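Local coordinates for protein Tae4 (Agrobacterium tumefaciens, PDB 6IJF) that probably acts as an amidase effector of the type VI secretion system, a papain-like cysteine hydrolase expected to cut peptide bonds of bacterial peptidoglycan, at residues C[7-12]-C[54-59]; C[48-53]-C[78-83]; C[95-100]-C[159-164]; C[122-127]-C[150-155]. All coordinates share one frame; numbering follows the deposited sequence.

Contact 1 (C[7-12]-C[54-59]); sequences DTLYSN and IAFVKS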
loop_
_atom_site.group_PDB
_atom_site.type_symbol
_atom_site.label_atom_id
_atom_site.label_comp_id
_atom_site.label_asym_id
_atom_site.label_seq_id
_atom_site.Cartn_x
_atom_site.Cartn_y
_atom_site.Cartn_z
ATOM N N ASP C 7 -2.154 26.676 -12.708
ATOM C CA ASP C 7 -0.702 26.499 -12.432
ATOM C C ASP C 7 -0.297 27.440 -11.303
ATOM O O ASP C 7 0.561 27.052 -10.504
ATOM C CB ASP C 7 0.131 26.681 -13.693
ATOM C CG ASP C 7 -0.225 25.626 -14.730
ATOM O OD1 ASP C 7 -0.284 24.426 -14.355
ATOM O OD2 ASP C 7 -0.464 26.004 -15.883
ATOM N N THR C 8 -0.912 28.622 -11.221
ATOM C CA THR C 8 -0.612 29.614 -10.153
ATOM C C THR C 8 -1.155 29.069 -8.832
ATOM O O THR C 8 -0.421 29.051 -7.840
ATOM C CB THR C 8 -1.197 30.991 -10.490
ATOM O OG1 THR C 8 -0.584 31.426 -11.703
ATOM C CG2 THR C 8 -0.979 32.002 -9.391
ATOM N N LEU C 9 -2.417 28.645 -8.823
ATOM C CA LEU C 9 -3.081 28.085 -7.625
ATOM C C LEU C 9 -2.260 26.924 -7.054
ATOM O O LEU C 9 -1.982 26.934 -5.841
ATOM C CB LEU C 9 -4.468 27.616 -8.059
ATOM C CG LEU C 9 -5.394 27.271 -6.909
ATOM C CD1 LEU C 9 -5.649 28.492 -6.012
ATOM C CD2 LEU C 9 -6.705 26.715 -7.469
ATOM N N TYR C 10 -1.840 25.992 -7.910
ATOM C CA TYR C 10 -1.097 24.761 -7.525
ATOM C C TYR C 10 0.273 25.128 -6.963
ATOM O O TYR C 10 0.693 24.609 -5.894
ATOM C CB TYR C 10 -0.977 23.823 -8.727
ATOM C CG TYR C 10 -0.540 22.424 -8.372
ATOM C CD1 TYR C 10 0.798 22.073 -8.261
ATOM C CD2 TYR C 10 -1.491 21.442 -8.147
ATOM C CE1 TYR C 10 1.181 20.770 -7.955
ATOM C CE2 TYR C 10 -1.129 20.146 -7.834
ATOM C CZ TYR C 10 0.207 19.810 -7.725
ATOM O OH TYR C 10 0.497 18.526 -7.372
ATOM N N SER C 11 0.987 26.023 -7.653
ATOM C CA SER C 11 2.311 26.531 -7.204
ATOM C C SER C 11 2.191 27.140 -5.801
ATOM O O SER C 11 3.200 27.156 -5.086
ATOM C CB SER C 11 2.882 27.550 -8.174
ATOM O OG SER C 11 2.215 28.808 -8.020
ATOM N N ASN C 12 1.022 27.670 -5.423
ATOM C CA ASN C 12 0.833 28.335 -4.098
ATOM C C ASN C 12 0.306 27.377 -3.015
ATOM O O ASN C 12 0.092 27.845 -1.866
ATOM C CB ASN C 12 -0.083 29.544 -4.255
ATOM C CG ASN C 12 0.634 30.720 -4.891
ATOM O OD1 ASN C 12 0.046 31.485 -5.673
ATOM N ND2 ASN C 12 1.887 30.906 -4.515
ATOM N N ILE C 54 -5.138 29.015 1.640
ATOM C CA ILE C 54 -3.809 29.678 1.447
ATOM C C ILE C 54 -3.463 29.720 -0.042
ATOM O O ILE C 54 -3.007 30.788 -0.520
ATOM C CB ILE C 54 -2.741 28.977 2.289
ATOM C CG1 ILE C 54 -2.957 29.316 3.757
ATOM C CG2 ILE C 54 -1.346 29.342 1.815
ATOM C CD1 ILE C 54 -2.259 28.408 4.717
ATOM N N ALA C 55 -3.699 28.624 -0.764
ATOM C CA ALA C 55 -3.456 28.570 -2.216
ATOM C C ALA C 55 -4.208 29.726 -2.912
ATOM O O ALA C 55 -3.597 30.421 -3.777
ATOM C CB ALA C 55 -3.837 27.223 -2.769
ATOM N N PHE C 56 -5.474 29.935 -2.560
ATOM C CA PHE C 56 -6.327 31.002 -3.170
ATOM C C PHE C 56 -5.792 32.390 -2.770
ATOM O O PHE C 56 -5.499 33.207 -3.671
ATOM C CB PHE C 56 -7.803 30.804 -2.813
ATOM C CG PHE C 56 -8.516 29.866 -3.765
ATOM C CD1 PHE C 56 -8.959 30.318 -4.987
ATOM C CD2 PHE C 56 -8.644 28.518 -3.485
ATOM C CE1 PHE C 56 -9.589 29.465 -5.892
ATOM C CE2 PHE C 56 -9.263 27.658 -4.382
ATOM C CZ PHE C 56 -9.756 28.144 -5.577
ATOM N N VAL C 57 -5.629 32.627 -1.477
ATOM C CA VAL C 57 -5.114 33.923 -0.948
ATOM C C VAL C 57 -3.814 34.287 -1.656
ATOM O O VAL C 57 -3.730 35.389 -2.174
ATOM C CB VAL C 57 -4.905 33.853 0.565
ATOM C CG1 VAL C 57 -4.088 35.035 1.059
ATOM C CG2 VAL C 57 -6.230 33.764 1.279
ATOM N N LYS C 58 -2.846 33.375 -1.727
ATOM C CA LYS C 58 -1.512 33.699 -2.316
ATOM C C LYS C 58 -1.649 33.912 -3.820
ATOM O O LYS C 58 -0.735 34.532 -4.418
ATOM C CB LYS C 58 -0.498 32.602 -2.006
ATOM C CG LYS C 58 -0.038 32.621 -0.564
ATOM C CD LYS C 58 1.126 31.701 -0.362
ATOM C CE LYS C 58 1.513 31.628 1.093
ATOM N NZ LYS C 58 2.748 30.836 1.247
ATOM N N SER C 59 -2.743 33.441 -4.424
ATOM C CA SER C 59 -3.012 33.643 -5.870
ATOM C C SER C 59 -3.848 34.922 -6.050
ATOM O O SER C 59 -4.285 35.158 -7.159
ATOM C CB SER C 59 -3.671 32.433 -6.502
ATOM O OG SER C 59 -2.916 31.255 -6.251
#
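Leu9, on helix 6-11, meets Ala55 and Phe56 of helix 48-58, and its side chain is worth tracing outward. CB carries CG anti to the backbone N (chi1 -168°), which swings it to the helix 48-58 side, and chi2 (61°) parts the two methyls. CD1 settles over the middle of the Phe56 ring in a CH-pi contact, 3.8 Å from the centroid and 6° off the normal; Leu9 CD1 also lies 3.6 Å from Ala55 O and 3.9 Å from Ala55 CB. The other methyl reaches the far end of the ring, Leu9 CD2 to Phe56 CZ at 3.9 Å, and also packs on Leu161. Beyond this apolar patch the contact turns polar. The hydroxyl of Ser59 turns back onto the last turn of helix 48-58 and donates to the carbonyl of Ala55, OG to O 2.7 Å, which places Ser59 OG 3.5 Å from Leu9 CA. Asn12, just past the end of helix 6-11, lays its CB and CG across Lys58, with Asn12 CG 3.6 Å from Lys58 CB. The lysine chain runs on, extended, to a salt bridge with Glu32 in helix 26-33. At Leu9, then, the two helices meet by apolar packing and a methyl seated on an aromatic face, while the lysine's charge is directed to a third helix.

Contact 2 (C[48-53]-C[78-83]); sequences CAIRVS and KGIEVN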
loop_
_atom_site.group_PDB
_atom_site.type_symbol
_atom_site.label_atom_id
_atom_site.label_comp_id
_atom_site.label_asym_id
_atom_site.label_seq_id
_atom_site.Cartn_x
_atom_site.Cartn_y
_atom_site.Cartn_z
ATOM N N CYS C 48 -6.955 20.493 5.686
ATOM C CA CYS C 48 -7.178 20.489 4.205
ATOM C C CYS C 48 -7.741 21.838 3.751
ATOM O O CYS C 48 -7.257 22.354 2.716
ATOM C CB CYS C 48 -8.064 19.335 3.743
ATOM S SG CYS C 48 -9.801 19.392 4.302
ATOM N N ALA C 49 -8.704 22.423 4.486
ATOM C CA ALA C 49 -9.376 23.677 4.069
ATOM C C ALA C 49 -8.458 24.908 4.298
ATOM O O ALA C 49 -8.514 25.855 3.469
ATOM C CB ALA C 49 -10.706 23.844 4.787
ATOM N N ILE C 50 -7.621 24.890 5.332
ATOM C CA ILE C 50 -6.520 25.890 5.539
ATOM C C ILE C 50 -5.585 25.891 4.321
ATOM O O ILE C 50 -5.263 26.968 3.769
ATOM C CB ILE C 50 -5.742 25.580 6.830
ATOM C CG1 ILE C 50 -6.648 25.631 8.057
ATOM C CG2 ILE C 50 -4.550 26.505 6.982
ATOM C CD1 ILE C 50 -6.048 24.976 9.285
ATOM N N ARG C 51 -5.170 24.708 3.881
ATOM C CA ARG C 51 -4.178 24.583 2.782
ATOM C C ARG C 51 -4.808 25.115 1.493
ATOM O O ARG C 51 -4.147 25.888 0.762
ATOM C CB ARG C 51 -3.680 23.135 2.687
ATOM C CG ARG C 51 -2.910 22.702 3.918
ATOM C CD ARG C 51 -2.553 21.223 3.926
ATOM N NE ARG C 51 -1.815 20.855 5.120
ATOM C CZ ARG C 51 -0.496 20.979 5.258
ATOM N NH1 ARG C 51 0.224 21.488 4.272
ATOM N NH2 ARG C 51 0.091 20.555 6.360
ATOM N N VAL C 52 -6.070 24.769 1.209
ATOM C CA VAL C 52 -6.738 25.279 -0.025
ATOM C C VAL C 52 -6.985 26.797 0.091
ATOM O O VAL C 52 -6.731 27.515 -0.924
ATOM C CB VAL C 52 -8.008 24.486 -0.378
ATOM C CG1 VAL C 52 -8.774 25.175 -1.510
ATOM C CG2 VAL C 52 -7.671 23.044 -0.763
ATOM N N SER C 53 -7.411 27.293 1.250
ATOM C CA SER C 53 -7.575 28.764 1.504
ATOM C C SER C 53 -6.279 29.507 1.162
ATOM O O SER C 53 -6.320 30.472 0.379
ATOM C CB SER C 53 -7.967 29.051 2.930
ATOM O OG SER C 53 -9.200 28.481 3.270
ATOM N N LYS C 78 -5.621 38.381 5.736
ATOM C CA LYS C 78 -6.439 37.685 4.702
ATOM C C LYS C 78 -7.194 36.509 5.338
ATOM O O LYS C 78 -6.710 35.971 6.334
ATOM C CB LYS C 78 -5.563 37.243 3.528
ATOM C CG LYS C 78 -4.899 38.370 2.766
ATOM C CD LYS C 78 -5.911 39.202 1.983
ATOM C CE LYS C 78 -5.232 40.191 1.063
ATOM N NZ LYS C 78 -6.221 41.109 0.463
ATOM N N GLY C 79 -8.350 36.128 4.785
ATOM C CA GLY C 79 -9.256 35.121 5.383
ATOM C C GLY C 79 -8.846 33.677 5.080
ATOM O O GLY C 79 -8.358 33.406 3.963
ATOM N N ILE C 80 -8.985 32.799 6.076
ATOM C CA ILE C 80 -8.791 31.319 6.002
ATOM C C ILE C 80 -10.110 30.686 6.458
ATOM O O ILE C 80 -10.536 30.974 7.594
ATOM C CB ILE C 80 -7.649 30.819 6.924
ATOM C CG1 ILE C 80 -6.251 31.316 6.549
ATOM C CG2 ILE C 80 -7.674 29.302 7.047
ATOM C CD1 ILE C 80 -5.886 31.171 5.111
ATOM N N GLU C 81 -10.693 29.796 5.662
ATOM C CA GLU C 81 -11.814 28.939 6.143
ATOM C C GLU C 81 -11.232 27.618 6.625
ATOM O O GLU C 81 -10.543 26.932 5.824
ATOM C CB GLU C 81 -12.845 28.744 5.030
ATOM C CG GLU C 81 -14.052 27.918 5.443
ATOM C CD GLU C 81 -14.659 28.361 6.778
ATOM O OE1 GLU C 81 -15.239 29.454 6.834
ATOM O OE2 GLU C 81 -14.513 27.615 7.784
ATOM N N VAL C 82 -11.471 27.259 7.878
ATOM C CA VAL C 82 -10.856 26.037 8.485
ATOM C C VAL C 82 -11.751 24.821 8.246
ATOM O O VAL C 82 -11.243 23.699 8.366
ATOM C CB VAL C 82 -10.560 26.242 9.979
ATOM C CG1 VAL C 82 -10.251 24.953 10.719
ATOM C CG2 VAL C 82 -9.444 27.259 10.163
ATOM N N ASN C 83 -13.026 25.021 7.939
ATOM C CA ASN C 83 -14.058 23.942 7.910
ATOM C C ASN C 83 -14.222 23.542 6.451
ATOM O O ASN C 83 -14.556 24.425 5.600
ATOM C CB ASN C 83 -15.417 24.376 8.476
ATOM C CG ASN C 83 -16.451 23.265 8.477
ATOM O OD1 ASN C 83 -16.580 22.485 9.421
ATOM N ND2 ASN C 83 -17.239 23.243 7.439
HETATM O O HOH W 1 -8.657 22.708 7.481
#
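Two torsions set up the meeting of Ser53 with Ile80 and Glu81. In Ser53, OG stands beside its own backbone N (chi1 -62°), where it can both donate back into helix 48-58 and receive from the 78-83 backbone. In Ile80, CG2 is anti to the backbone N while CG1 lies beside it (chi1 -65°), sending one branch to each of two helix residues: CG2 to Ile50, with Ile50 CG1 3.9 Å away, and CD1 to Ser53 CB at 3.7 Å. The serine hydroxyl donates to Ala49 O over 2.7 Å and accepts from Glu81 N at 3.1 Å, with 147° at the hydrogen. Ala49 O also takes the helical Ser53 N, the two donors arriving from opposite faces of its plane. Ala49 packs its methyl closely on the backbone, CB to Glu81 O 3.3 Å, and Val82 CG2 lies alongside Ile50 CG1 at 3.9 Å. A water accepts from Ile50 N and donates to Val82 O at 2.9 Å, bridging helix and loop. Glu81 OE2 pairs with Arg86 and also accepts Asn83 N on its anti lone pair, just before helix 84-92. Helix 48-58 starts at Cys48, whose neighbour His132 lies on strand 131-137; with Asp134 they have the geometry of a Cys-His-Asp triad, consistent with the papain-like fold, in which the nucleophilic cysteine begins a central helix.

Contact 3 (C[95-100]-C[159-164]); sequences SYLGEP and WPLQAS. With SO4 (sulfate ion), chain F.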
loop_
_atom_site.group_PDB
_atom_site.type_symbol
_atom_site.label_atom_id
_atom_site.label_comp_id
_atom_site.label_asym_id
_atom_site.label_seq_id
_atom_site.Cartn_x
_atom_site.Cartn_y
_atom_site.Cartn_z
ATOM N N SER C 95 -19.697 33.590 -7.529
ATOM C CA SER C 95 -18.563 34.552 -7.461
ATOM C C SER C 95 -17.240 33.814 -7.243
ATOM O O SER C 95 -16.193 34.474 -7.373
ATOM C CB SER C 95 -18.756 35.635 -6.418
ATOM O OG SER C 95 -18.973 35.055 -5.153
ATOM N N TYR C 96 -17.237 32.552 -6.793
ATOM C CA TYR C 96 -15.989 31.755 -6.704
ATOM C C TYR C 96 -15.922 30.830 -7.924
ATOM O O TYR C 96 -15.653 31.346 -9.023
ATOM C CB TYR C 96 -15.874 31.091 -5.327
ATOM C CG TYR C 96 -15.408 32.043 -4.259
ATOM C CD1 TYR C 96 -14.062 32.345 -4.120
ATOM C CD2 TYR C 96 -16.310 32.671 -3.418
ATOM C CE1 TYR C 96 -13.623 33.227 -3.144
ATOM C CE2 TYR C 96 -15.887 33.577 -2.455
ATOM C CZ TYR C 96 -14.538 33.843 -2.307
ATOM O OH TYR C 96 -14.095 34.706 -1.353
ATOM N N LEU C 97 -16.154 29.521 -7.756
ATOM C CA LEU C 97 -15.945 28.530 -8.841
ATOM C C LEU C 97 -17.268 28.137 -9.507
ATOM O O LEU C 97 -17.200 27.551 -10.617
ATOM C CB LEU C 97 -15.234 27.319 -8.244
ATOM C CG LEU C 97 -13.715 27.235 -8.372
ATOM C CD1 LEU C 97 -13.047 28.574 -8.182
ATOM C CD2 LEU C 97 -13.152 26.178 -7.423
ATOM N N GLY C 98 -18.396 28.415 -8.855
ATOM C CA GLY C 98 -19.725 28.033 -9.366
ATOM C C GLY C 98 -20.027 26.556 -9.139
ATOM O O GLY C 98 -19.381 25.945 -8.249
ATOM N N GLU C 99 -20.993 26.013 -9.879
ATOM C CA GLU C 99 -21.500 24.637 -9.699
ATOM C C GLU C 99 -20.396 23.674 -10.116
ATOM O O GLU C 99 -19.853 23.784 -11.216
ATOM C CB GLU C 99 -22.780 24.369 -10.517
ATOM C CG GLU C 99 -24.025 24.999 -9.901
ATOM C CD GLU C 99 -24.246 24.743 -8.414
ATOM O OE1 GLU C 99 -24.198 23.560 -7.984
ATOM O OE2 GLU C 99 -24.481 25.730 -7.674
ATOM N N PRO C 100 -20.047 22.713 -9.248
ATOM C CA PRO C 100 -19.076 21.677 -9.616
ATOM C C PRO C 100 -19.769 20.559 -10.413
ATOM O O PRO C 100 -20.975 20.510 -10.418
ATOM C CB PRO C 100 -18.611 21.173 -8.248
ATOM C CG PRO C 100 -19.912 21.215 -7.466
ATOM C CD PRO C 100 -20.554 22.547 -7.883
ATOM N N TRP C 159 -14.432 20.815 -9.605
ATOM C CA TRP C 159 -14.429 22.129 -10.317
ATOM C C TRP C 159 -13.246 22.183 -11.278
ATOM O O TRP C 159 -12.112 22.397 -10.852
ATOM C CB TRP C 159 -14.316 23.265 -9.313
ATOM C CG TRP C 159 -15.430 23.427 -8.328
ATOM C CD1 TRP C 159 -16.528 24.211 -8.490
ATOM C CD2 TRP C 159 -15.494 22.938 -6.972
ATOM N NE1 TRP C 159 -17.282 24.221 -7.352
ATOM C CE2 TRP C 159 -16.656 23.489 -6.386
ATOM C CE3 TRP C 159 -14.690 22.114 -6.185
ATOM C CZ2 TRP C 159 -17.057 23.183 -5.095
ATOM C CZ3 TRP C 159 -15.072 21.844 -4.899
ATOM C CH2 TRP C 159 -16.239 22.369 -4.357
ATOM N N PRO C 160 -13.445 21.987 -12.599
ATOM C CA PRO C 160 -12.336 22.071 -13.552
ATOM C C PRO C 160 -11.820 23.514 -13.709
ATOM O O PRO C 160 -12.625 24.399 -13.664
ATOM C CB PRO C 160 -12.945 21.558 -14.864
ATOM C CG PRO C 160 -14.414 21.814 -14.717
ATOM C CD PRO C 160 -14.731 21.678 -13.242
ATOM N N LEU C 161 -10.504 23.699 -13.830
ATOM C CA LEU C 161 -9.830 25.012 -14.035
ATOM C C LEU C 161 -8.866 24.951 -15.228
ATOM O O LEU C 161 -8.559 26.002 -15.838
ATOM C CB LEU C 161 -9.066 25.363 -12.758
ATOM C CG LEU C 161 -9.926 25.666 -11.545
ATOM C CD1 LEU C 161 -9.027 26.004 -10.384
ATOM C CD2 LEU C 161 -10.930 26.792 -11.813
ATOM N N GLN C 162 -8.320 23.772 -15.499
ATOM C CA GLN C 162 -7.407 23.470 -16.639
ATOM C C GLN C 162 -7.858 22.133 -17.266
ATOM O O GLN C 162 -8.526 21.324 -16.552
ATOM C CB GLN C 162 -5.953 23.373 -16.138
ATOM C CG GLN C 162 -4.909 23.693 -17.199
ATOM C CD GLN C 162 -3.628 24.160 -16.554
ATOM O OE1 GLN C 162 -2.922 23.375 -15.929
ATOM N NE2 GLN C 162 -3.339 25.451 -16.669
ATOM N N ALA C 163 -7.547 21.908 -18.549
ATOM C CA ALA C 163 -7.898 20.675 -19.291
ATOM C C ALA C 163 -6.612 19.931 -19.687
ATOM O O ALA C 163 -6.709 18.950 -20.454
ATOM C CB ALA C 163 -8.750 21.033 -20.486
ATOM N N SER C 164 -5.461 20.364 -19.150
ATOM C CA SER C 164 -4.111 19.960 -19.626
ATOM C C SER C 164 -3.048 20.306 -18.583
ATOM O O SER C 164 -2.594 19.359 -17.959
ATOM C CB SER C 164 -3.812 20.615 -20.966
ATOM O OG SER C 164 -4.540 19.983 -22.007
HETATM S S SO4 F . -22.701 34.817 -4.586
HETATM O O1 SO4 F . -23.631 35.879 -4.857
HETATM O O2 SO4 F . -22.190 34.302 -5.831
HETATM O O3 SO4 F . -21.609 35.326 -3.783
HETATM O O4 SO4 F . -23.384 33.748 -3.899
#
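The indole of Trp159 is sandwiched between Pro100 on one face and Leu97 on the opposite one, with Gly98 O at its edge, in the ring plane. Trp159 sits on strand 155-160 of the antiparallel sheet, and the loop that wraps its ring leads from helix 84-92 into strand 101-103, one of the two neighbours of 155-160 in that sheet. Pro100 lies side by side with the ring, its CB over the face and 3.5 Å from the centroid of the five-membered ring. Leu97 comes in at about a right angle: CD2 lies 4.0 Å from the same centroid, a CH-pi contact 25° off the normal, while Leu97 CB touches Trp159 CD1 at 3.4 Å. Both faces of the pyrrole part are therefore filled from a single loop, and Trp159 CG, beside the backbone N (chi1 -63°), delivers the ring to it. Gly98 takes a positive phi, a conformation glycine adopts easily, and its carbonyl faces the indole N-H. Further along, Leu97 CG lies 4.4 Å from Leu161 CD2, where the chain bends sharply; there Leu161 and Gln162 form a classic beta bulge opposite Asn116 of strand 116-122. At the other end of the loop Ser95 N and OG bind O2 and O3 of a sulfate, probably a crystallisation additive, which Thr94 and Arg93 also hold. The one hydrogen bond across the contact runs from Trp159 NE1 to Gly98 O, 2.9 Å long, with the nitrogen tilted 27° out of the carbonyl plane.

Contact 4 (C[122-127]-C[150-155]); sequences NNIPGY and YYNSET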
loop_
_atom_site.group_PDB
_atom_site.type_symbol
_atom_site.label_atom_id
_atom_site.label_comp_id
_atom_site.label_asym_id
_atom_site.label_seq_id
_atom_site.Cartn_x
_atom_site.Cartn_y
_atom_site.Cartn_z
ATOM N N ASN C 122 -16.825 14.265 -0.221
ATOM C CA ASN C 122 -17.853 14.543 0.820
ATOM C C ASN C 122 -18.217 13.257 1.563
ATOM O O ASN C 122 -18.526 12.262 0.879
ATOM C CB ASN C 122 -19.105 15.171 0.220
ATOM C CG ASN C 122 -18.780 16.332 -0.677
ATOM O OD1 ASN C 122 -19.028 16.279 -1.888
ATOM N ND2 ASN C 122 -18.152 17.349 -0.117
ATOM N N ASN C 123 -18.198 13.285 2.894
ATOM C CA ASN C 123 -18.652 12.188 3.788
ATOM C C ASN C 123 -17.780 10.946 3.588
ATOM O O ASN C 123 -18.172 9.992 2.873
ATOM C CB ASN C 123 -20.156 11.961 3.589
ATOM C CG ASN C 123 -20.919 13.262 3.692
ATOM O OD1 ASN C 123 -20.789 13.984 4.680
ATOM N ND2 ASN C 123 -21.635 13.606 2.638
ATOM N N ILE C 124 -16.623 10.945 4.208
ATOM C CA ILE C 124 -15.637 9.832 4.149
ATOM C C ILE C 124 -15.925 8.802 5.235
ATOM O O ILE C 124 -15.971 9.137 6.405
ATOM C CB ILE C 124 -14.205 10.392 4.248
ATOM C CG1 ILE C 124 -13.952 11.345 3.065
ATOM C CG2 ILE C 124 -13.186 9.271 4.371
ATOM C CD1 ILE C 124 -12.887 12.408 3.300
ATOM N N PRO C 125 -16.120 7.523 4.863
ATOM C CA PRO C 125 -16.260 6.432 5.832
ATOM C C PRO C 125 -15.169 6.354 6.912
ATOM O O PRO C 125 -13.998 6.094 6.565
ATOM C CB PRO C 125 -16.171 5.172 4.932
ATOM C CG PRO C 125 -16.766 5.621 3.624
ATOM C CD PRO C 125 -16.273 7.042 3.472
ATOM N N GLY C 126 -15.559 6.477 8.192
ATOM C CA GLY C 126 -14.631 6.412 9.341
ATOM C C GLY C 126 -14.165 7.803 9.742
ATOM O O GLY C 126 -13.366 7.945 10.683
ATOM N N TYR C 127 -14.643 8.840 9.058
ATOM C CA TYR C 127 -14.258 10.249 9.374
ATOM C C TYR C 127 -15.529 11.105 9.403
ATOM O O TYR C 127 -16.259 11.148 8.407
ATOM C CB TYR C 127 -13.164 10.711 8.407
ATOM C CG TYR C 127 -12.791 12.157 8.583
ATOM C CD1 TYR C 127 -12.471 12.673 9.830
ATOM C CD2 TYR C 127 -12.741 13.014 7.497
ATOM C CE1 TYR C 127 -12.151 14.021 9.990
ATOM C CE2 TYR C 127 -12.387 14.343 7.637
ATOM C CZ TYR C 127 -12.107 14.860 8.889
ATOM O OH TYR C 127 -11.809 16.191 9.009
ATOM N N TYR C 150 -9.729 10.624 -1.577
ATOM C CA TYR C 150 -10.618 9.783 -0.730
ATOM C C TYR C 150 -11.790 9.292 -1.584
ATOM O O TYR C 150 -12.916 9.768 -1.455
ATOM C CB TYR C 150 -11.119 10.556 0.487
ATOM C CG TYR C 150 -10.068 10.719 1.542
ATOM C CD1 TYR C 150 -9.826 9.713 2.463
ATOM C CD2 TYR C 150 -9.302 11.870 1.606
ATOM C CE1 TYR C 150 -8.875 9.863 3.455
ATOM C CE2 TYR C 150 -8.337 12.021 2.584
ATOM C CZ TYR C 150 -8.136 11.028 3.522
ATOM O OH TYR C 150 -7.151 11.175 4.444
ATOM N N TYR C 151 -11.511 8.384 -2.508
ATOM C CA TYR C 151 -12.549 7.803 -3.386
ATOM C C TYR C 151 -13.485 6.915 -2.558
ATOM O O TYR C 151 -14.543 6.597 -3.065
ATOM C CB TYR C 151 -11.918 7.031 -4.540
ATOM C CG TYR C 151 -11.481 7.855 -5.716
ATOM C CD1 TYR C 151 -10.428 8.756 -5.626
ATOM C CD2 TYR C 151 -12.069 7.672 -6.954
ATOM C CE1 TYR C 151 -10.011 9.485 -6.719
ATOM C CE2 TYR C 151 -11.651 8.379 -8.055
ATOM C CZ TYR C 151 -10.614 9.288 -7.949
ATOM O OH TYR C 151 -10.205 9.994 -9.048
ATOM N N ASN C 152 -13.212 6.688 -1.270
ATOM C CA ASN C 152 -14.152 5.952 -0.383
ATOM C C ASN C 152 -15.307 6.882 0.036
ATOM O O ASN C 152 -16.162 6.432 0.793
ATOM C CB ASN C 152 -13.441 5.298 0.814
ATOM C CG ASN C 152 -12.739 6.265 1.748
ATOM O OD1 ASN C 152 -12.204 7.280 1.306
ATOM N ND2 ASN C 152 -12.685 5.936 3.029
ATOM N N SER C 153 -15.378 8.105 -0.486
ATOM C CA SER C 153 -16.379 9.115 -0.077
ATOM C C SER C 153 -17.719 8.838 -0.774
ATOM O O SER C 153 -17.738 8.132 -1.793
ATOM C CB SER C 153 -15.854 10.528 -0.303
ATOM O OG SER C 153 -15.895 10.883 -1.670
ATOM N N GLU C 154 -18.797 9.410 -0.242
ATOM C CA GLU C 154 -20.190 9.268 -0.753
ATOM C C GLU C 154 -20.349 9.992 -2.098
ATOM O O GLU C 154 -20.874 9.383 -3.065
ATOM C CB GLU C 154 -21.166 9.816 0.285
ATOM C CG GLU C 154 -22.624 9.762 -0.140
ATOM C CD GLU C 154 -23.590 10.204 0.953
ATOM O OE1 GLU C 154 -23.372 11.290 1.535
ATOM O OE2 GLU C 154 -24.575 9.466 1.225
ATOM N N THR C 155 -19.960 11.264 -2.163
ATOM C CA THR C 155 -19.985 12.058 -3.412
ATOM C C THR C 155 -18.646 12.769 -3.551
ATOM O O THR C 155 -17.949 12.992 -2.538
ATOM C CB THR C 155 -21.149 13.057 -3.500
ATOM O OG1 THR C 155 -20.935 14.085 -2.539
ATOM C CG2 THR C 155 -22.510 12.438 -3.244
#
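Asn122 and Thr155 form an antiparallel hydrogen-bonded pair at the end of strands 116-122 and 155-160, and a classic beta bulge sits there, Glu154 and Thr155 both facing Asn122. Asn122 N donates to Thr155 O at 2.9 Å, nearly straight at 166°. That oxygen also takes Ser153 OG, which comes from above the carbonyl plane, so two donors from different segments share it. On the same face of the sheet the side chains repeat the pairing, Thr155 OG1 giving its proton to Asn122 OD1 over 3.0 Å. At the bulge Glu154 N is shared: it makes a weak bond to Asn122 O and a better one to Asn123 O, 3.2 Å away. Asn123 ND2 adds a weak bond to Glu154 OE1, the amide and carboxylate planes standing nearly perpendicular (86°). Beyond the bulge each segment bends in a beta turn, type II from Ile124 to Tyr127 and type I from Tyr150 to Ser153, each closed by its own backbone bond. Tyr150 stands edge-to-face against His132 of the probable triad, and its OH is bonded to a polar side chain of another protein's chain, which puts this loop beside the probable triad and the partner protein. The turns meet at the same ring: Ile124 CD1 lies over its face in a CH-pi contact, 3.7 Å from Tyr150 CG.

Overall arrangement
From the N terminus, contact 1 comes first: helix 6-11 is brought back against the far end of helix 48-58, closing a loop that includes helix 26-33. Contact 2 starts within that loop, at the near end of helix 48-58, and runs on to 78-83, so the two cross; they touch where Val57 meets Lys78 and Gly79. Contact 3 opens later and closes the longest loop, from the segment after helix 84-92 to the C-terminal strand. Contact 4 falls wholly within it, joining two loops at the other end of the sheet, about 21 Å away between centres. Phe56 on Leu97 ties contact 1 to contact 3, linking helix 48-58 to the loop that leads into the sheet.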